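Local coordinates for designed protein 5L6HC3_1 (Synthetic construct, PDB 5IZS) that forms a designed homotrimer of helical hairpins, its subunits probably brought together specifically by buried hydrogen-bond networks, at residues Q29-D34 / E57-I62; R19-A24 / E68-A73. All blocks are in the same frame, centred on the assembly; numbering follows the deposited sequence.

Contact 1 of 2, residues Q29-D34 / E57-I62; sequences QELNID and EESKRI
Ser-59 OG is gripped from two directions while a leucine methyl lies against it: it donates a hydrogen bond to Val-55 O, one turn earlier in its own helix, accepts one from Gln-29 NE2 of the third subunit, and meets Leu-31 CD1 at 3.6 Å. The buried hydroxyl thus both gives and receives a hydrogen bond beside the methyls of Leu-31 and Ile-62, and the two bonds should restrict its rotation. Leu-31 carries the contact from the facing helix. With CG anti to its carbonyl carbon (chi1 -72°) and the chain extended beyond, its branch points across the gap, and the two methyls part company. CD1 goes to the inner side, where it also meets Ile-62 CD1 tip to tip at 3.6 Å. CD2 turns to the outer side and rests 3.5 Å from Glu-58 OE1, a van der Waals contact with an extended acidic chain whose CB lies 3.9 Å from Leu-31 CD1. No hydrogen bond joins the segments. The axes run almost exactly antiparallel (174°) and approach to 10.6 Å. Asn-32, next to Leu-31, packs on Asn-32 of both other subunits, and its ND2 bonds to Gln-29 OE1 of the third. The arrangement illustrates how a designed trimeric helical bundle can combine leucine and isoleucine packing within each hairpin with a polar network repeated between its subunits.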
ATOM      1  N   GLN C  29       5.013   1.842  -6.260  1.00 28.86           N
ATOM      2  CA  GLN C  29       5.849   0.701  -6.608  1.00 25.66           C
ATOM      3  C   GLN C  29       6.627   0.963  -7.897  1.00 27.22           C
ATOM      4  O   GLN C  29       7.800   0.605  -8.010  1.00 26.00           O
ATOM      5  CB  GLN C  29       4.996  -0.560  -6.745  1.00 22.05           C
ATOM      6  CG  GLN C  29       5.787  -1.818  -7.063  1.00 25.23           C
ATOM      7  CD  GLN C  29       6.695  -2.245  -5.927  1.00 32.74           C
ATOM      8  OE1 GLN C  29       6.581  -1.754  -4.802  1.00 37.81           O
ATOM      9  NE2 GLN C  29       7.606  -3.168  -6.216  1.00 34.70           N
ATOM     10  N   GLU C  30       5.975   1.607  -8.860  1.00 29.03           N
ATOM     11  CA  GLU C  30       6.614   1.937 -10.128  1.00 32.32           C
ATOM     12  C   GLU C  30       7.617   3.074  -9.978  1.00 29.08           C
ATOM     13  O   GLU C  30       8.605   3.133 -10.708  1.00 28.94           O
ATOM     14  CB  GLU C  30       5.570   2.296 -11.181  1.00 34.31           C
ATOM     15  CG  GLU C  30       4.984   1.078 -11.870  1.00 43.90           C
ATOM     16  CD  GLU C  30       6.058   0.182 -12.461  1.00 47.44           C
ATOM     17  OE1 GLU C  30       6.893   0.688 -13.240  1.00 48.94           O
ATOM     18  OE2 GLU C  30       6.074  -1.023 -12.134  1.00 47.91           O
ATOM     19  N   LEU C  31       7.358   3.976  -9.035  1.00 28.19           N
ATOM     20  CA  LEU C  31       8.301   5.042  -8.717  1.00 26.61           C
ATOM     21  C   LEU C  31       9.580   4.454  -8.131  1.00 24.41           C
ATOM     22  O   LEU C  31      10.683   4.883  -8.464  1.00 20.09           O
ATOM     23  CB  LEU C  31       7.688   6.043  -7.735  1.00 27.59           C
ATOM     24  CG  LEU C  31       6.603   6.987  -8.251  1.00 29.15           C
ATOM     25  CD1 LEU C  31       6.179   7.932  -7.141  1.00 20.84           C
ATOM     26  CD2 LEU C  31       7.108   7.763  -9.456  1.00 28.45           C
ATOM     27  N   ASN C  32       9.416   3.463  -7.260  1.00 22.51           N
ATOM     28  CA  ASN C  32      10.545   2.825  -6.590  1.00 22.85           C
ATOM     29  C   ASN C  32      11.445   2.042  -7.547  1.00 24.67           C
ATOM     30  O   ASN C  32      12.668   2.075  -7.424  1.00 28.46           O
ATOM     31  CB  ASN C  32      10.048   1.900  -5.481  1.00 23.01           C
ATOM     32  CG  ASN C  32       9.395   2.657  -4.336  1.00 28.89           C
ATOM     33  OD1 ASN C  32       9.523   3.877  -4.229  1.00 36.78           O
ATOM     34  ND2 ASN C  32       8.698   1.932  -3.469  1.00 30.09           N
ATOM     35  N   ILE C  33      10.833   1.344  -8.500  1.00 24.38           N
ATOM     36  CA  ILE C  33      11.575   0.558  -9.482  1.00 25.03           C
ATOM     37  C   ILE C  33      12.332   1.464 -10.454  1.00 27.53           C
ATOM     38  O   ILE C  33      13.468   1.175 -10.831  1.00 29.25           O
ATOM     39  CB  ILE C  33      10.635  -0.383 -10.262  1.00 24.78           C
ATOM     40  CG1 ILE C  33       9.986  -1.384  -9.306  1.00 26.29           C
ATOM     41  CG2 ILE C  33      11.387  -1.128 -11.358  1.00 24.77           C
ATOM     42  CD1 ILE C  33       8.744  -2.041  -9.866  1.00 24.21           C
ATOM     43  N   ASP C  34      11.696   2.567 -10.846  1.00 31.59           N
ATOM     44  CA  ASP C  34      12.328   3.564 -11.709  1.00 29.96           C
ATOM     45  C   ASP C  34      13.533   4.209 -11.023  1.00 24.15           C
ATOM     46  O   ASP C  34      14.564   4.443 -11.654  1.00 18.49           O
ATOM     47  CB  ASP C  34      11.323   4.646 -12.116  1.00 35.28           C
ATOM     48  CG  ASP C  34      10.219   4.116 -13.020  1.00 42.60           C
ATOM     49  OD1 ASP C  34      10.445   3.105 -13.720  1.00 42.91           O
ATOM     50  OD2 ASP C  34       9.119   4.712 -13.027  1.00 49.22           O
ATOM     51  N   GLU C  57       9.168  13.820  -3.771  1.00 32.42           N
ATOM     52  CA  GLU C  57       8.099  14.795  -3.961  1.00 37.67           C
ATOM     53  C   GLU C  57       6.892  14.152  -4.639  1.00 34.29           C
ATOM     54  O   GLU C  57       5.748  14.424  -4.274  1.00 31.86           O
ATOM     55  CB  GLU C  57       8.607  15.983  -4.780  1.00 44.80           C
ATOM     56  CG  GLU C  57       7.521  16.860  -5.385  1.00 55.65           C
ATOM     57  CD  GLU C  57       6.773  17.682  -4.353  1.00 67.07           C
ATOM     58  OE1 GLU C  57       7.273  17.831  -3.220  1.00 69.93           O
ATOM     59  OE2 GLU C  57       5.679  18.183  -4.684  1.00 70.37           O
ATOM     60  N   GLU C  58       7.157  13.287  -5.614  1.00 33.20           N
ATOM     61  CA  GLU C  58       6.099  12.564  -6.317  1.00 30.30           C
ATOM     62  C   GLU C  58       5.383  11.586  -5.387  1.00 27.89           C
ATOM     63  O   GLU C  58       4.160  11.452  -5.438  1.00 22.83           O
ATOM     64  CB  GLU C  58       6.671  11.824  -7.528  1.00 25.77           C
ATOM     65  CG  GLU C  58       6.803  12.692  -8.773  1.00 30.78           C
ATOM     66  CD  GLU C  58       7.825  12.161  -9.767  1.00 38.99           C
ATOM     67  OE1 GLU C  58       8.327  11.035  -9.569  1.00 38.77           O
ATOM     68  OE2 GLU C  58       8.135  12.879 -10.743  1.00 41.89           O
ATOM     69  N   SER C  59       6.147  10.915  -4.530  1.00 28.84           N
ATOM     70  CA  SER C  59       5.570   9.975  -3.572  1.00 26.44           C
ATOM     71  C   SER C  59       4.684  10.682  -2.545  1.00 26.79           C
ATOM     72  O   SER C  59       3.634  10.162  -2.162  1.00 25.49           O
ATOM     73  CB  SER C  59       6.671   9.186  -2.860  1.00 23.01           C
ATOM     74  OG  SER C  59       7.325   8.301  -3.755  1.00 20.76           O
ATOM     75  N   LYS C  60       5.109  11.864  -2.103  1.00 22.79           N
ATOM     76  CA  LYS C  60       4.347  12.637  -1.126  1.00 30.89           C
ATOM     77  C   LYS C  60       3.000  13.075  -1.695  1.00 28.85           C
ATOM     78  O   LYS C  60       1.984  13.021  -1.004  1.00 24.01           O
ATOM     79  CB  LYS C  60       5.136  13.863  -0.661  1.00 41.61           C
ATOM     80  CG  LYS C  60       4.444  14.668   0.441  1.00 52.72           C
ATOM     81  CD  LYS C  60       5.289  15.852   0.895  1.00 59.25           C
ATOM     82  CE  LYS C  60       5.289  16.970  -0.137  1.00 63.98           C
ATOM     83  NZ  LYS C  60       6.563  17.743  -0.108  1.00 68.24           N
ATOM     84  N   ARG C  61       2.996  13.505  -2.956  1.00 27.67           N
ATOM     85  CA  ARG C  61       1.765  13.940  -3.611  1.00 31.01           C
ATOM     86  C   ARG C  61       0.761  12.798  -3.716  1.00 26.60           C
ATOM     87  O   ARG C  61      -0.425  12.981  -3.459  1.00 23.69           O
ATOM     88  CB  ARG C  61       2.056  14.506  -5.002  1.00 36.57           C
ATOM     89  CG  ARG C  61       1.877  16.012  -5.095  1.00 48.19           C
ATOM     90  CD  ARG C  61       1.899  16.480  -6.539  1.00 66.21           C
ATOM     91  NE  ARG C  61       3.100  16.032  -7.235  1.00 65.50           N
ATOM     92  CZ  ARG C  61       4.322  16.480  -6.970  1.00 68.05           C
ATOM     93  NH1 ARG C  61       4.504  17.381  -6.014  1.00 69.57           N
ATOM     94  NH2 ARG C  61       5.360  16.019  -7.654  1.00 67.22           N
ATOM     95  N   ILE C  62       1.251  11.619  -4.085  1.00 26.94           N
ATOM     96  CA  ILE C  62       0.411  10.433  -4.208  1.00 22.00           C
ATOM     97  C   ILE C  62      -0.232  10.055  -2.875  1.00 22.26           C
ATOM     98  O   ILE C  62      -1.426   9.758  -2.814  1.00 26.30           O
ATOM     99  CB  ILE C  62       1.225   9.249  -4.756  1.00 23.04           C
ATOM    100  CG1 ILE C  62       1.410   9.413  -6.264  1.00 24.01           C
ATOM    101  CG2 ILE C  62       0.538   7.927  -4.458  1.00 16.88           C
ATOM    102  CD1 ILE C  62       2.685   8.809  -6.785  1.00 20.95           C
TER

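Contact 2 of 2, residues R19-A24 / E68-A73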
ATOM      1  N   ARG C  19      -9.709   0.593  -4.035  1.00 26.73           N
ATOM      2  CA  ARG C  19      -9.143   0.735  -5.375  1.00 30.12           C
ATOM      3  C   ARG C  19      -8.146   1.888  -5.459  1.00 28.81           C
ATOM      4  O   ARG C  19      -7.051   1.733  -5.998  1.00 30.39           O
ATOM      5  CB  ARG C  19     -10.249   0.949  -6.411  1.00 32.38           C
ATOM      6  CG  ARG C  19     -11.085  -0.285  -6.724  1.00 39.75           C
ATOM      7  CD  ARG C  19     -11.487  -0.302  -8.197  1.00 47.81           C
ATOM      8  NE  ARG C  19     -12.651  -1.149  -8.449  1.00 56.65           N
ATOM      9  CZ  ARG C  19     -12.599  -2.465  -8.632  1.00 63.53           C
ATOM     10  NH1 ARG C  19     -11.436  -3.101  -8.590  1.00 69.48           N
ATOM     11  NH2 ARG C  19     -13.715  -3.145  -8.853  1.00 60.69           N
ATOM     12  N   LYS C  20      -8.538   3.043  -4.929  1.00 30.28           N
ATOM     13  CA  LYS C  20      -7.698   4.235  -4.976  1.00 32.12           C
ATOM     14  C   LYS C  20      -6.395   4.007  -4.218  1.00 27.78           C
ATOM     15  O   LYS C  20      -5.327   4.421  -4.668  1.00 24.93           O
ATOM     16  CB  LYS C  20      -8.438   5.445  -4.403  1.00 36.25           C
ATOM     17  CG  LYS C  20      -7.629   6.736  -4.428  1.00 40.62           C
ATOM     18  CD  LYS C  20      -7.055   7.011  -5.807  1.00 45.20           C
ATOM     19  CE  LYS C  20      -6.222   8.282  -5.824  1.00 48.84           C
ATOM     20  NZ  LYS C  20      -5.604   8.527  -7.156  1.00 51.93           N
ATOM     21  N   LEU C  21      -6.488   3.339  -3.073  1.00 26.21           N
ATOM     22  CA  LEU C  21      -5.312   3.036  -2.267  1.00 29.69           C
ATOM     23  C   LEU C  21      -4.402   2.036  -2.971  1.00 27.39           C
ATOM     24  O   LEU C  21      -3.182   2.170  -2.933  1.00 23.13           O
ATOM     25  CB  LEU C  21      -5.727   2.511  -0.893  1.00 33.25           C
ATOM     26  CG  LEU C  21      -6.099   3.620   0.092  1.00 38.06           C
ATOM     27  CD1 LEU C  21      -6.571   3.044   1.419  1.00 35.81           C
ATOM     28  CD2 LEU C  21      -4.904   4.536   0.294  1.00 41.06           C
ATOM     29  N   LEU C  22      -4.998   1.041  -3.621  1.00 28.27           N
ATOM     30  CA  LEU C  22      -4.224   0.089  -4.408  1.00 29.69           C
ATOM     31  C   LEU C  22      -3.564   0.803  -5.580  1.00 29.98           C
ATOM     32  O   LEU C  22      -2.411   0.530  -5.921  1.00 34.42           O
ATOM     33  CB  LEU C  22      -5.106  -1.050  -4.916  1.00 25.13           C
ATOM     34  CG  LEU C  22      -4.367  -2.147  -5.685  1.00 21.96           C
ATOM     35  CD1 LEU C  22      -3.359  -2.848  -4.784  1.00 16.26           C
ATOM     36  CD2 LEU C  22      -5.348  -3.146  -6.286  1.00 19.61           C
ATOM     37  N   GLU C  23      -4.308   1.722  -6.188  1.00 23.01           N
ATOM     38  CA  GLU C  23      -3.797   2.542  -7.276  1.00 24.63           C
ATOM     39  C   GLU C  23      -2.614   3.380  -6.797  1.00 26.78           C
ATOM     40  O   GLU C  23      -1.648   3.580  -7.530  1.00 30.63           O
ATOM     41  CB  GLU C  23      -4.901   3.439  -7.833  1.00 32.04           C
ATOM     42  CG  GLU C  23      -4.457   4.353  -8.958  1.00 42.94           C
ATOM     43  CD  GLU C  23      -5.603   5.163  -9.524  1.00 71.71           C
ATOM     44  OE1 GLU C  23      -6.641   4.559  -9.866  1.00 69.81           O
ATOM     45  OE2 GLU C  23      -5.467   6.401  -9.621  1.00 71.06           O
ATOM     46  N   ALA C  24      -2.694   3.850  -5.555  1.00 21.63           N
ATOM     47  CA  ALA C  24      -1.605   4.604  -4.943  1.00 20.05           C
ATOM     48  C   ALA C  24      -0.381   3.716  -4.739  1.00 22.52           C
ATOM     49  O   ALA C  24       0.741   4.104  -5.059  1.00 28.96           O
ATOM     50  CB  ALA C  24      -2.054   5.206  -3.618  1.00 21.26           C
ATOM     51  N   GLU C  68      -6.640  12.536   0.813  1.00 29.81           N
ATOM     52  CA  GLU C  68      -7.724  13.443   0.473  1.00 35.25           C
ATOM     53  C   GLU C  68      -8.984  12.675   0.079  1.00 30.43           C
ATOM     54  O   GLU C  68     -10.097  13.074   0.418  1.00 25.12           O
ATOM     55  CB  GLU C  68      -7.290  14.380  -0.654  1.00 44.26           C
ATOM     56  CG  GLU C  68      -8.183  15.593  -0.805  1.00 59.13           C
ATOM     57  CD  GLU C  68      -8.558  16.198   0.531  1.00 68.75           C
ATOM     58  OE1 GLU C  68      -7.655  16.456   1.356  1.00 72.94           O
ATOM     59  OE2 GLU C  68      -9.763  16.410   0.760  1.00 74.97           O
ATOM     60  N   GLU C  69      -8.792  11.566  -0.626  1.00 30.00           N
ATOM     61  CA  GLU C  69      -9.885  10.686  -1.024  1.00 29.35           C
ATOM     62  C   GLU C  69     -10.514  10.006   0.194  1.00 26.63           C
ATOM     63  O   GLU C  69     -11.720   9.759   0.229  1.00 28.04           O
ATOM     64  CB  GLU C  69      -9.373   9.653  -2.030  1.00 30.21           C
ATOM     65  CG  GLU C  69     -10.048   8.296  -1.985  1.00 37.60           C
ATOM     66  CD  GLU C  69     -11.360   8.250  -2.746  1.00 45.72           C
ATOM     67  OE1 GLU C  69     -12.024   9.300  -2.884  1.00 52.50           O
ATOM     68  OE2 GLU C  69     -11.723   7.153  -3.217  1.00 44.08           O
ATOM     69  N   ILE C  70      -9.691   9.717   1.199  1.00 25.51           N
ATOM     70  CA  ILE C  70     -10.179   9.136   2.444  1.00 26.15           C
ATOM     71  C   ILE C  70     -11.052  10.146   3.193  1.00 33.67           C
ATOM     72  O   ILE C  70     -12.090   9.787   3.749  1.00 31.75           O
ATOM     73  CB  ILE C  70      -9.012   8.662   3.335  1.00 27.06           C
ATOM     74  CG1 ILE C  70      -8.429   7.357   2.788  1.00 26.35           C
ATOM     75  CG2 ILE C  70      -9.466   8.452   4.774  1.00 29.16           C
ATOM     76  CD1 ILE C  70      -7.219   6.867   3.544  1.00 23.00           C
ATOM     77  N   ARG C  71     -10.632  11.411   3.189  1.00 35.47           N
ATOM     78  CA  ARG C  71     -11.431  12.480   3.784  1.00 38.95           C
ATOM     79  C   ARG C  71     -12.757  12.629   3.042  1.00 34.55           C
ATOM     80  O   ARG C  71     -13.765  13.009   3.636  1.00 30.98           O
ATOM     81  CB  ARG C  71     -10.674  13.814   3.779  1.00 43.40           C
ATOM     82  CG  ARG C  71      -9.673  13.985   4.916  1.00 50.58           C
ATOM     83  CD  ARG C  71      -9.003  15.358   4.868  1.00 62.44           C
ATOM     84  NE  ARG C  71      -7.821  15.421   5.725  1.00 72.35           N
ATOM     85  CZ  ARG C  71      -6.927  16.405   5.702  1.00 78.76           C
ATOM     86  NH1 ARG C  71      -7.074  17.421   4.861  1.00 80.66           N
ATOM     87  NH2 ARG C  71      -5.882  16.373   6.518  1.00 80.71           N
ATOM     88  N   ARG C  72     -12.756  12.329   1.746  1.00 35.88           N
ATOM     89  CA  ARG C  72     -13.990  12.399   0.971  1.00 39.50           C
ATOM     90  C   ARG C  72     -14.916  11.267   1.368  1.00 30.69           C
ATOM     91  O   ARG C  72     -16.101  11.488   1.604  1.00 28.76           O
ATOM     92  CB  ARG C  72     -13.724  12.340  -0.528  1.00 36.16           C
ATOM     93  CG  ARG C  72     -14.820  12.992  -1.356  1.00 37.77           C
ATOM     94  CD  ARG C  72     -14.479  12.962  -2.835  1.00 44.78           C
ATOM     95  NE  ARG C  72     -14.502  11.610  -3.382  1.00 47.36           N
ATOM     96  CZ  ARG C  72     -14.280  11.330  -4.662  1.00 48.56           C
ATOM     97  NH1 ARG C  72     -14.022  12.310  -5.518  1.00 50.03           N
ATOM     98  NH2 ARG C  72     -14.321  10.075  -5.087  1.00 47.41           N
ATOM     99  N   ALA C  73     -14.369  10.053   1.425  1.00 31.03           N
ATOM    100  CA  ALA C  73     -15.132   8.879   1.838  1.00 31.13           C
ATOM    101  C   ALA C  73     -15.746   9.067   3.225  1.00 32.21           C
ATOM    102  O   ALA C  73     -16.914   8.748   3.436  1.00 29.72           O
ATOM    103  CB  ALA C  73     -14.254   7.641   1.809  1.00 24.29           C
TER
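Lys-20 and Glu-69 form the closest backbone pair between these two antiparallel helical segments, their CA atoms 7.9 Å apart. What meets here is the aliphatic part of two charged side chains: Lys-20 CG lies 3.8 Å from Glu-69 CG, the chains passing at a slant to one another. Lys-20 CG stands opposite the backbone N (chi1 -180°), and a bend at the next bond (chi2 51°) then leads the rest of the chain away from the facing helix. Its ammonium group consequently ends 7.4 Å from Glu-69 OE2, too far for an ion pair, and instead forms a salt bridge, with a weak hydrogen bond, from Lys-20 NZ to Glu-23 OE2 at 3.3 Å within its own helix. Glu-69 is bent as well, which brings OE2 to 3.9 Å from Lys-20 CB. Its other oxygen, OE1, faces Arg-72 NH2 at 3.3 Å, but lies well off the guanidinium plane, so charge attraction alone links them. Deeper in the bundle the contact becomes apolar, with Leu-21 CD1 and Ile-70 CD1 a loose 4.4 Å apart. Both side chains extend the layer within the hairpin, Leu-21 also packing on Ala-66 and Ile-70 on Leu-17. Beyond them comes the third subunit, whose Leu-22 meets Leu-21 and whose Arg-19 covers Ile-70, so this seam lies between a charged outer edge and a neighbouring helical hairpin.

How the contacts relate
From the N terminus, helix 6-41 first supplies residues 19-24 and, after about one intervening turn, residues 29-34. After the short connection to helix 45-82 the chain comes back antiparallel: 57-62 meets 29-34 and closes the smaller loop at contact 1, and 68-73 then meets 19-24 and closes the larger one at contact 2. The loops are therefore nested, the order expected of a hairpin zipped along its length. The centres lie 16 Å apart, yet the contacts touch where Ile-62 CG2 packs on Ala-24 CB at 3.9 Å. Together they tie the same two helices at successive levels, one beside the intersubunit polar network and the other where a charged edge backs onto leucine and isoleucine packing.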